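Chitinase (Chromobacterium violaceum, PDB 4TXG) probably hydrolyses the glycosidic bonds of chitin as a family 18 glycoside hydrolase, and probably binds the polymer through a carbohydrate-binding module. Local coordinates at residues R155-F160 and K182-N187. Sequence-based numbering, arbitrary orientation.
Sequences RIIGYF and KLTHIN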
loop_
_atom_site.group_PDB
_atom_site.type_symbol
_atom_site.label_atom_id
_atom_site.label_comp_id
_atom_site.label_asym_id
_atom_site.label_seq_id
_atom_site.Cartn_x
_atom_site.Cartn_y
_atom_site.Cartn_z
ATOM N N ARG A 155 13.373 4.732 1.327
ATOM C CA ARG A 155 13.070 3.409 1.851
ATOM C C ARG A 155 13.129 2.404 0.708
ATOM O O ARG A 155 12.754 2.711 -0.421
ATOM C CB ARG A 155 11.702 3.370 2.517
ATOM C CG ARG A 155 11.572 4.315 3.693
ATOM C CD ARG A 155 10.322 4.010 4.503
ATOM N NE ARG A 155 10.107 5.038 5.514
ATOM C CZ ARG A 155 9.445 6.162 5.279
ATOM N NH1 ARG A 155 8.928 6.375 4.072
ATOM N NH2 ARG A 155 9.296 7.065 6.250
ATOM N N ILE A 156 13.632 1.216 1.020
ATOM C CA ILE A 156 13.663 0.094 0.102
ATOM C C ILE A 156 13.137 -1.075 0.914
ATOM O O ILE A 156 13.844 -1.647 1.749
ATOM C CB ILE A 156 15.078 -0.181 -0.446
ATOM C CG1 ILE A 156 15.599 1.047 -1.194
ATOM C CG2 ILE A 156 15.076 -1.418 -1.352
ATOM C CD1 ILE A 156 17.070 0.929 -1.616
ATOM N N ILE A 157 11.863 -1.372 0.707
ATOM C CA ILE A 157 11.130 -2.283 1.579
ATOM C C ILE A 157 10.804 -3.572 0.851
ATOM O O ILE A 157 10.049 -3.567 -0.113
ATOM C CB ILE A 157 9.826 -1.636 2.063
ATOM C CG1 ILE A 157 10.122 -0.299 2.748
ATOM C CG2 ILE A 157 9.060 -2.563 2.992
ATOM C CD1 ILE A 157 9.037 0.747 2.490
ATOM N N GLY A 158 11.368 -4.680 1.316
ATOM C CA GLY A 158 11.137 -5.949 0.651
ATOM C C GLY A 158 10.229 -6.853 1.456
ATOM O O GLY A 158 10.433 -7.025 2.662
ATOM N N TYR A 159 9.211 -7.409 0.802
ATOM C CA TYR A 159 8.401 -8.447 1.419
ATOM C C TYR A 159 9.097 -9.794 1.327
ATOM O O TYR A 159 9.502 -10.223 0.244
ATOM C CB TYR A 159 7.030 -8.542 0.759
ATOM C CG TYR A 159 6.028 -7.585 1.339
ATOM C CD1 TYR A 159 5.282 -7.931 2.455
ATOM C CD2 TYR A 159 5.808 -6.345 0.756
ATOM C CE1 TYR A 159 4.359 -7.060 2.990
ATOM C CE2 TYR A 159 4.880 -5.468 1.279
ATOM C CZ TYR A 159 4.156 -5.831 2.399
ATOM O OH TYR A 159 3.234 -4.951 2.930
ATOM N N PHE A 160 9.227 -10.443 2.475
ATOM C CA PHE A 160 9.779 -11.790 2.586
ATOM C C PHE A 160 8.662 -12.770 2.898
ATOM O O PHE A 160 8.037 -12.670 3.950
ATOM C CB PHE A 160 10.826 -11.842 3.697
ATOM C CG PHE A 160 11.386 -13.215 3.938
ATOM C CD1 PHE A 160 12.446 -13.686 3.167
ATOM C CD2 PHE A 160 10.850 -14.039 4.918
ATOM C CE1 PHE A 160 12.973 -14.947 3.387
ATOM C CE2 PHE A 160 11.367 -15.308 5.143
ATOM C CZ PHE A 160 12.437 -15.764 4.374
ATOM N N LYS A 182 21.380 -3.853 1.052
ATOM C CA LYS A 182 20.778 -3.019 0.017
ATOM C C LYS A 182 19.327 -2.648 0.318
ATOM O O LYS A 182 18.651 -2.063 -0.525
ATOM C CB LYS A 182 20.859 -3.730 -1.338
ATOM C CG LYS A 182 22.279 -4.173 -1.703
ATOM C CD LYS A 182 22.351 -4.740 -3.110
ATOM C CE LYS A 182 23.745 -5.269 -3.427
ATOM N NZ LYS A 182 24.806 -4.263 -3.152
ATOM N N LEU A 183 18.859 -2.985 1.518
ATOM C CA LEU A 183 17.482 -2.705 1.940
ATOM C C LEU A 183 17.414 -1.766 3.145
ATOM O O LEU A 183 18.413 -1.546 3.835
ATOM C CB LEU A 183 16.752 -4.009 2.309
ATOM C CG LEU A 183 16.590 -5.134 1.299
ATOM C CD1 LEU A 183 15.869 -6.287 1.937
ATOM C CD2 LEU A 183 15.812 -4.644 0.094
ATOM N N THR A 184 16.233 -1.221 3.413
ATOM C CA THR A 184 16.047 -0.464 4.649
ATOM C C THR A 184 15.048 -1.139 5.597
ATOM O O THR A 184 15.163 -1.006 6.822
ATOM C CB THR A 184 15.577 0.982 4.372
ATOM O OG1 THR A 184 14.296 0.967 3.725
ATOM C CG2 THR A 184 16.594 1.723 3.498
ATOM N N HIS A 185 14.072 -1.846 5.024
ATOM C CA HIS A 185 13.020 -2.524 5.783
ATOM C C HIS A 185 12.692 -3.880 5.165
ATOM O O HIS A 185 12.700 -4.037 3.946
ATOM C CB HIS A 185 11.724 -1.703 5.825
ATOM C CG HIS A 185 11.862 -0.348 6.447
ATOM N ND1 HIS A 185 12.504 0.699 5.821
ATOM C CD2 HIS A 185 11.401 0.145 7.622
ATOM C CE1 HIS A 185 12.459 1.770 6.596
ATOM N NE2 HIS A 185 11.790 1.462 7.692
ATOM N N ILE A 186 12.382 -4.848 6.019
ATOM C CA ILE A 186 11.889 -6.151 5.574
ATOM C C ILE A 186 10.563 -6.445 6.250
ATOM O O ILE A 186 10.458 -6.381 7.475
ATOM C CB ILE A 186 12.865 -7.277 5.913
ATOM C CG1 ILE A 186 14.224 -7.036 5.248
ATOM C CG2 ILE A 186 12.266 -8.645 5.531
ATOM C CD1 ILE A 186 15.355 -7.841 5.907
ATOM N N ASN A 187 9.561 -6.765 5.442
ATOM C CA ASN A 187 8.248 -7.148 5.945
ATOM C C ASN A 187 8.084 -8.656 5.854
ATOM O O ASN A 187 8.201 -9.224 4.771
ATOM C CB ASN A 187 7.134 -6.482 5.138
ATOM C CG ASN A 187 7.026 -4.990 5.381
ATOM O OD1 ASN A 187 7.557 -4.457 6.350
ATOM N ND2 ASN A 187 6.306 -4.309 4.491
#
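Asn187 lies against the ring of Tyr159 where two neighbouring parallel strands of the family 18 TIM barrel, 155-161 and 185-193, run side by side. Its CB sits over the ring face as a CH-pi contact, 3.9 Å from the centroid, and its ND2 reaches the same ring near the rim, 3.4 Å from Tyr159 CZ, with amide and ring planes 71° apart. The phenol OH is hydrogen-bonded to Asp310, within a sequence matching the catalytic DxxDxDxE motif of family 18, consistent with a place for Tyr159 next to the active site, Asn187 backing it from the neighbouring strand.

Inside the barrel the same row continues with Ile157, whose CG2 touches the Asn187 amide while CG1 packs 3.7 Å from His185 CB, the two side chains pointing the same way. Beyond it, the extended chain of Arg155 crosses the imidazole at a slant, CD 3.7 Å from His185 CE1, guanidinium and ring planes 61° apart. Glu146 ties both ends together, through a salt bridge to Arg155 NE and a hydrogen bond to His185 NE2. On the outer side, Ile156 CG2 meets Leu183 CD2 at about a right angle beneath helix 627-636.

Ile156 O takes two N-H groups, Thr184 N on a lone pair and His185 N from above the carbonyl plane. Parallel pairing goes on through Gly158 N to His185 O and Asn187 N to Gly158 O, ending with Phe160 N to Asn187 O. At its start Thr184 stands in for a backbone acceptor: chi1 of 63° turns OG1 to Ile156 N, 2.8 Å away, and a hydrogen bond in the imidazole plane links that OG1 to His185 ND1.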